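Local coordinates for nicastrin (Dictyostelium purpureum, PDB 4R12), which probably serves as an essential subunit of gamma-secretase, the complex that cleaves membrane proteins such as Notch receptors within the membrane, at residues A[47-52]-A[69-74]; A[95-100]-A[152-157]. One frame throughout, in Å; residues are numbered along the deposited sequence.

Interaction 1: residues A[47-52]-A[69-74]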
loop_
_atom_site.group_PDB
_atom_site.type_symbol
_atom_site.label_atom_id
_atom_site.label_comp_id
_atom_site.label_asym_id
_atom_site.label_seq_id
_atom_site.Cartn_x
_atom_site.Cartn_y
_atom_site.Cartn_z
ATOM N N LEU A 47 -11.544 -28.221 15.211
ATOM C CA LEU A 47 -12.198 -27.211 14.384
ATOM C C LEU A 47 -13.647 -27.014 14.818
ATOM O O LEU A 47 -14.403 -27.976 14.937
ATOM C CB LEU A 47 -12.139 -27.600 12.906
ATOM C CG LEU A 47 -10.758 -27.658 12.249
ATOM C CD1 LEU A 47 -10.884 -28.089 10.807
ATOM C CD2 LEU A 47 -10.056 -26.314 12.351
ATOM N N TYR A 48 -14.023 -25.766 15.080
ATOM C CA TYR A 48 -15.404 -25.435 15.417
ATOM C C TYR A 48 -15.878 -24.293 14.524
ATOM O O TYR A 48 -15.287 -23.215 14.536
ATOM C CB TYR A 48 -15.540 -25.044 16.890
ATOM C CG TYR A 48 -16.944 -24.619 17.277
ATOM C CD1 TYR A 48 -17.377 -23.309 17.088
ATOM C CD2 TYR A 48 -17.840 -25.529 17.826
ATOM C CE1 TYR A 48 -18.657 -22.919 17.434
ATOM C CE2 TYR A 48 -19.124 -25.148 18.177
ATOM C CZ TYR A 48 -19.527 -23.843 17.977
ATOM O OH TYR A 48 -20.801 -23.460 18.324
ATOM N N LEU A 49 -16.953 -24.528 13.772
ATOM C CA LEU A 49 -17.434 -23.565 12.776
ATOM C C LEU A 49 -18.510 -22.620 13.296
ATOM O O LEU A 49 -19.544 -23.051 13.800
ATOM C CB LEU A 49 -17.972 -24.306 11.551
ATOM C CG LEU A 49 -18.675 -23.450 10.493
ATOM C CD1 LEU A 49 -17.686 -22.515 9.802
ATOM C CD2 LEU A 49 -19.374 -24.339 9.489
ATOM N N ILE A 50 -18.256 -21.324 13.171
ATOM C CA ILE A 50 -19.282 -20.324 13.394
ATOM C C ILE A 50 -19.684 -19.731 12.045
ATOM O O ILE A 50 -18.885 -19.051 11.409
ATOM C CB ILE A 50 -18.806 -19.210 14.332
ATOM C CG1 ILE A 50 -18.536 -19.770 15.735
ATOM C CG2 ILE A 50 -19.838 -18.095 14.404
ATOM C CD1 ILE A 50 -18.166 -18.704 16.739
ATOM N N ASP A 51 -20.911 -20.012 11.610
ATOM C CA ASP A 51 -21.406 -19.536 10.312
ATOM C C ASP A 51 -22.839 -19.002 10.410
ATOM O O ASP A 51 -23.440 -18.613 9.410
ATOM C CB ASP A 51 -21.323 -20.653 9.261
ATOM C CG ASP A 51 -22.262 -21.820 9.555
ATOM O OD1 ASP A 51 -22.835 -21.886 10.665
ATOM O OD2 ASP A 51 -22.419 -22.688 8.670
ATOM N N ASP A 52 -23.377 -18.994 11.622
ATOM C CA ASP A 52 -24.689 -18.408 11.889
ATOM C C ASP A 52 -24.828 -18.074 13.371
ATOM O O ASP A 52 -23.978 -18.453 14.180
ATOM C CB ASP A 52 -25.824 -19.339 11.440
ATOM C CG ASP A 52 -25.676 -20.764 11.961
ATOM O OD1 ASP A 52 -25.212 -20.958 13.103
ATOM O OD2 ASP A 52 -26.038 -21.702 11.218
ATOM N N ILE A 69 -9.851 -24.565 17.623
ATOM C CA ILE A 69 -9.608 -23.655 16.500
ATOM C C ILE A 69 -10.944 -23.236 15.888
ATOM O O ILE A 69 -11.615 -24.036 15.233
ATOM C CB ILE A 69 -8.747 -24.293 15.391
ATOM C CG1 ILE A 69 -7.410 -24.790 15.949
ATOM C CG2 ILE A 69 -8.529 -23.294 14.235
ATOM C CD1 ILE A 69 -6.604 -23.710 16.625
ATOM N N VAL A 70 -11.329 -21.985 16.109
ATOM C CA VAL A 70 -12.585 -21.468 15.577
ATOM C C VAL A 70 -12.463 -21.142 14.093
ATOM O O VAL A 70 -11.551 -20.425 13.669
ATOM C CB VAL A 70 -13.043 -20.208 16.335
ATOM C CG1 VAL A 70 -14.332 -19.653 15.733
ATOM C CG2 VAL A 70 -13.236 -20.518 17.812
ATOM N N VAL A 71 -13.385 -21.681 13.305
ATOM C CA VAL A 71 -13.479 -21.372 11.882
ATOM C C VAL A 71 -14.609 -20.371 11.686
ATOM O O VAL A 71 -15.749 -20.645 12.057
ATOM C CB VAL A 71 -13.742 -22.630 11.040
ATOM C CG1 VAL A 71 -13.784 -22.280 9.565
ATOM C CG2 VAL A 71 -12.672 -23.680 11.317
ATOM N N LEU A 72 -14.293 -19.212 11.123
ATOM C CA LEU A 72 -15.275 -18.142 10.994
ATOM C C LEU A 72 -15.704 -17.889 9.558
ATOM O O LEU A 72 -14.872 -17.607 8.700
ATOM C CB LEU A 72 -14.721 -16.833 11.570
ATOM C CG LEU A 72 -14.522 -16.717 13.078
ATOM C CD1 LEU A 72 -13.823 -15.407 13.408
ATOM C CD2 LEU A 72 -15.860 -16.795 13.775
ATOM N N ASP A 73 -17.005 -17.978 9.307
ATOM C CA ASP A 73 -17.571 -17.333 8.134
ATOM C C ASP A 73 -17.249 -15.862 8.308
ATOM O O ASP A 73 -17.320 -15.338 9.427
ATOM C CB ASP A 73 -19.079 -17.552 8.033
ATOM C CG ASP A 73 -19.687 -16.881 6.808
ATOM O OD1 ASP A 73 -19.936 -15.653 6.857
ATOM O OD2 ASP A 73 -19.918 -17.586 5.806
ATOM N N THR A 74 -16.886 -15.185 7.231
ATOM C CA THR A 74 -16.333 -13.852 7.399
ATOM C C THR A 74 -17.345 -12.841 7.948
ATOM O O THR A 74 -16.948 -11.809 8.493
ATOM C CB THR A 74 -15.736 -13.320 6.086
ATOM O OG1 THR A 74 -15.024 -12.106 6.355
ATOM C CG2 THR A 74 -16.818 -13.078 5.044
#
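Leu47 lays its CD2 methyl across the neighbouring strand, where it touches two residues of that strand: CD2 sits 3.9 Å from CG2 of Ile69 and equally close to CG2 of Val71. Its CG stands anti to the carbonyl carbon (chi1 -65°), which helps bring that methyl over the partner strand. Further along the same face, Leu49 turns CD1 onto CG1 of Val71, at 3.9 Å, so Val71 offers one methyl to each leucine. Helix 148-160 covers this face, with Val157 on Leu47 and Ser158 on Leu49 and Val71. On the opposite face Ile50 reaches two residues: its CB meets CD2 of Leu72 at 3.8 Å, and its CD1 approaches CG1 of Val70.

Between the two faces the strands run parallel, 47-50 beside 69-72. Tyr48 bonds through its N to Ile69 O and through its O to Val71 N, the latter at 2.7 Å; Ile50 takes Val71 O at 2.8 Å and gives its own O to Asp73 N. Next along the pair, Asp51 and Asp73 meet through their CB atoms, while their carboxylates go to separate arginines, Arg162 and Arg155. The chemistry therefore changes along the contact: a buried hydrocarbon interface crossed by four backbone hydrogen bonds, then, at the C-terminal ends, two acidic groups whose mutual repulsion is probably eased by those arginines.

Interaction 2: residues A[95-100]-A[152-157]. With NAG (2-acetamido-2-deoxy-beta-D-glucopyranose), chain D.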
loop_
_atom_site.group_PDB
_atom_site.type_symbol
_atom_site.label_atom_id
_atom_site.label_comp_id
_atom_site.label_asym_id
_atom_site.label_seq_id
_atom_site.Cartn_x
_atom_site.Cartn_y
_atom_site.Cartn_z
ATOM N N ILE A 95 -9.429 -19.475 12.084
ATOM C CA ILE A 95 -9.299 -19.523 10.635
ATOM C C ILE A 95 -10.446 -18.740 10.027
ATOM O O ILE A 95 -11.616 -19.000 10.331
ATOM C CB ILE A 95 -9.318 -20.958 10.099
ATOM C CG1 ILE A 95 -8.169 -21.761 10.705
ATOM C CG2 ILE A 95 -9.248 -20.960 8.578
ATOM C CD1 ILE A 95 -8.185 -23.239 10.336
ATOM N N VAL A 96 -10.111 -17.771 9.186
ATOM C CA VAL A 96 -11.130 -16.953 8.539
ATOM C C VAL A 96 -11.316 -17.418 7.099
ATOM O O VAL A 96 -10.364 -17.477 6.311
ATOM C CB VAL A 96 -10.772 -15.446 8.579
ATOM C CG1 VAL A 96 -11.817 -14.619 7.803
ATOM C CG2 VAL A 96 -10.655 -14.967 10.040
ATOM N N LEU A 97 -12.557 -17.753 6.769
ATOM C CA LEU A 97 -12.903 -18.268 5.454
ATOM C C LEU A 97 -13.080 -17.122 4.459
ATOM O O LEU A 97 -13.620 -16.069 4.802
ATOM C CB LEU A 97 -14.189 -19.102 5.543
ATOM C CG LEU A 97 -14.191 -20.246 6.571
ATOM C CD1 LEU A 97 -15.606 -20.767 6.757
ATOM C CD2 LEU A 97 -13.259 -21.372 6.149
ATOM N N THR A 98 -12.621 -17.327 3.233
ATOM C CA THR A 98 -12.785 -16.312 2.199
ATOM C C THR A 98 -13.558 -16.839 0.994
ATOM O O THR A 98 -13.464 -16.247 -0.082
ATOM C CB THR A 98 -11.426 -15.783 1.703
ATOM O OG1 THR A 98 -10.731 -16.836 1.017
ATOM C CG2 THR A 98 -10.575 -15.300 2.875
ATOM N N ASP A 99 -14.304 -17.938 1.161
ATOM C CA ASP A 99 -15.120 -18.462 0.056
ATOM C C ASP A 99 -16.412 -17.655 -0.107
ATOM O O ASP A 99 -17.065 -17.715 -1.149
ATOM C CB ASP A 99 -15.438 -19.956 0.239
ATOM C CG ASP A 99 -16.040 -20.286 1.601
ATOM O OD1 ASP A 99 -15.765 -19.571 2.595
ATOM O OD2 ASP A 99 -16.786 -21.293 1.677
ATOM N N THR A 100 -16.765 -16.898 0.929
ATOM C CA THR A 100 -17.821 -15.889 0.851
ATOM C C THR A 100 -17.267 -14.538 1.308
ATOM O O THR A 100 -16.238 -14.482 1.983
ATOM C CB THR A 100 -19.027 -16.242 1.723
ATOM O OG1 THR A 100 -18.622 -16.283 3.098
ATOM C CG2 THR A 100 -19.633 -17.589 1.319
ATOM N N VAL A 152 -13.527 -23.542 1.137
ATOM C CA VAL A 152 -14.616 -24.467 0.834
ATOM C C VAL A 152 -14.403 -25.794 1.561
ATOM O O VAL A 152 -15.312 -26.316 2.214
ATOM C CB VAL A 152 -14.741 -24.712 -0.692
ATOM C CG1 VAL A 152 -15.735 -25.844 -0.988
ATOM C CG2 VAL A 152 -15.145 -23.425 -1.403
ATOM N N ALA A 153 -13.186 -26.314 1.479
ATOM C CA ALA A 153 -12.883 -27.613 2.061
ATOM C C ALA A 153 -12.911 -27.551 3.595
ATOM O O ALA A 153 -13.462 -28.429 4.245
ATOM C CB ALA A 153 -11.539 -28.110 1.557
ATOM N N ILE A 154 -12.352 -26.488 4.164
ATOM C CA ILE A 154 -12.305 -26.333 5.615
ATOM C C ILE A 154 -13.683 -26.020 6.211
ATOM O O ILE A 154 -13.985 -26.414 7.341
ATOM C CB ILE A 154 -11.293 -25.232 6.009
ATOM C CG1 ILE A 154 -9.885 -25.676 5.616
ATOM C CG2 ILE A 154 -11.344 -24.942 7.509
ATOM C CD1 ILE A 154 -9.480 -26.963 6.263
ATOM N N ARG A 155 -14.515 -25.308 5.458
ATOM C CA ARG A 155 -15.898 -25.083 5.877
ATOM C C ARG A 155 -16.632 -26.420 5.946
ATOM O O ARG A 155 -17.431 -26.647 6.862
ATOM C CB ARG A 155 -16.636 -24.133 4.923
ATOM C CG ARG A 155 -18.052 -23.773 5.392
ATOM C CD ARG A 155 -18.837 -22.927 4.375
ATOM N NE ARG A 155 -18.251 -21.606 4.133
ATOM C CZ ARG A 155 -18.696 -20.471 4.663
ATOM N NH1 ARG A 155 -19.742 -20.475 5.483
ATOM N NH2 ARG A 155 -18.094 -19.323 4.370
ATOM N N ASN A 156 -16.332 -27.294 5.016
ATOM C CA ASN A 156 -16.912 -28.608 4.968
ATOM C C ASN A 156 -16.576 -29.440 6.204
ATOM O O ASN A 156 -17.444 -29.827 6.939
ATOM C CB ASN A 156 -16.454 -29.309 3.704
ATOM C CG ASN A 156 -17.140 -30.630 3.485
ATOM O OD1 ASN A 156 -18.299 -30.785 3.762
ATOM N ND2 ASN A 156 -16.421 -31.570 2.977
ATOM N N VAL A 157 -15.308 -29.685 6.445
ATOM C CA VAL A 157 -14.907 -30.504 7.580
ATOM C C VAL A 157 -15.222 -29.920 8.937
ATOM O O VAL A 157 -15.575 -30.625 9.847
ATOM C CB VAL A 157 -13.438 -30.852 7.524
ATOM C CG1 VAL A 157 -13.128 -31.580 6.242
ATOM C CG2 VAL A 157 -12.615 -29.606 7.644
HETATM C C1 NAG D . -15.190 -18.253 -4.759
HETATM C C2 NAG D . -15.966 -16.968 -4.892
HETATM C C3 NAG D . -17.344 -17.242 -5.439
HETATM C C4 NAG D . -17.303 -18.135 -6.673
HETATM C C5 NAG D . -16.434 -19.356 -6.370
HETATM C C6 NAG D . -16.226 -20.286 -7.528
HETATM C C7 NAG D . -15.499 -15.218 -3.346
HETATM C C8 NAG D . -15.854 -14.602 -2.047
HETATM N N2 NAG D . -16.091 -16.350 -3.615
HETATM O O3 NAG D . -17.929 -15.988 -5.723
HETATM O O4 NAG D . -18.644 -18.505 -6.984
HETATM O O5 NAG D . -15.163 -18.870 -6.028
HETATM O O6 NAG D . -15.569 -19.588 -8.568
HETATM O O7 NAG D . -14.713 -14.715 -4.101
#
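Arg155 leaves the helix with its CB 4.0 Å from CD1 of Leu97, and CG, anti to the backbone N (chi1 -175°), continues past the same methyl. CD comes up beside Asp99 OD2, and the chain bends at chi3, bringing the guanidinium side-on to the carboxylate. There NE bonds to OD2 of Asp99 at 2.9 Å, on its syn lone pair, with OD2 tilted 22° from the guanidinium plane. NH2 reaches OD1 of Asp99, also at 2.9 Å, in a nearly straight bond lying in the guanidinium plane. The two flat groups are nevertheless turned 44° apart, so this two-pronged salt bridge is twisted. Over one face of the guanidinium, off toward its rim, lies Leu97 CD1, 3.7 Å from CZ of Arg155. NH2 also forms a salt bridge with Asp73, so the arginine joins two acids. A leucine in its place would probably leave Asp99 and Asp73 without their shared positive partner and the Asp99 carboxylate freer to turn.

Nearer the helix backbone, Val152 CG2 packs on CB of Asp99. The carbonyl O of Asp99 takes N2 of an N-acetylglucosamine at 3.0 Å, the sugar attached to the protein at Asn148. The contact thus pins segment 95-100, at the end of strand 90-96, to helix 148-160, with strand 143-146 alongside, where Ile146 touches both Leu97 and Ile154.

Overall arrangement
From the N terminus, the chain runs along strand 43-50, passes through helix 53-57 and returns in strand 67-72; interaction 1 closes this short beta-alpha-beta loop. Only afterwards does interaction 2 open, on strand 90-96, and it closes a longer excursion when helix 148-160 comes back. The two loops follow in series, neither nested nor crossed, yet their centres lie 8 Å apart. Strands 67-72 and 90-96 are neighbours in the sheet, probably hydrogen-bonded where Ile95 meets Val70 and Leu72, and Val71 packs on Leu97. Together the contacts join three parallel strands and a covering helix within the small lobe of nicastrin.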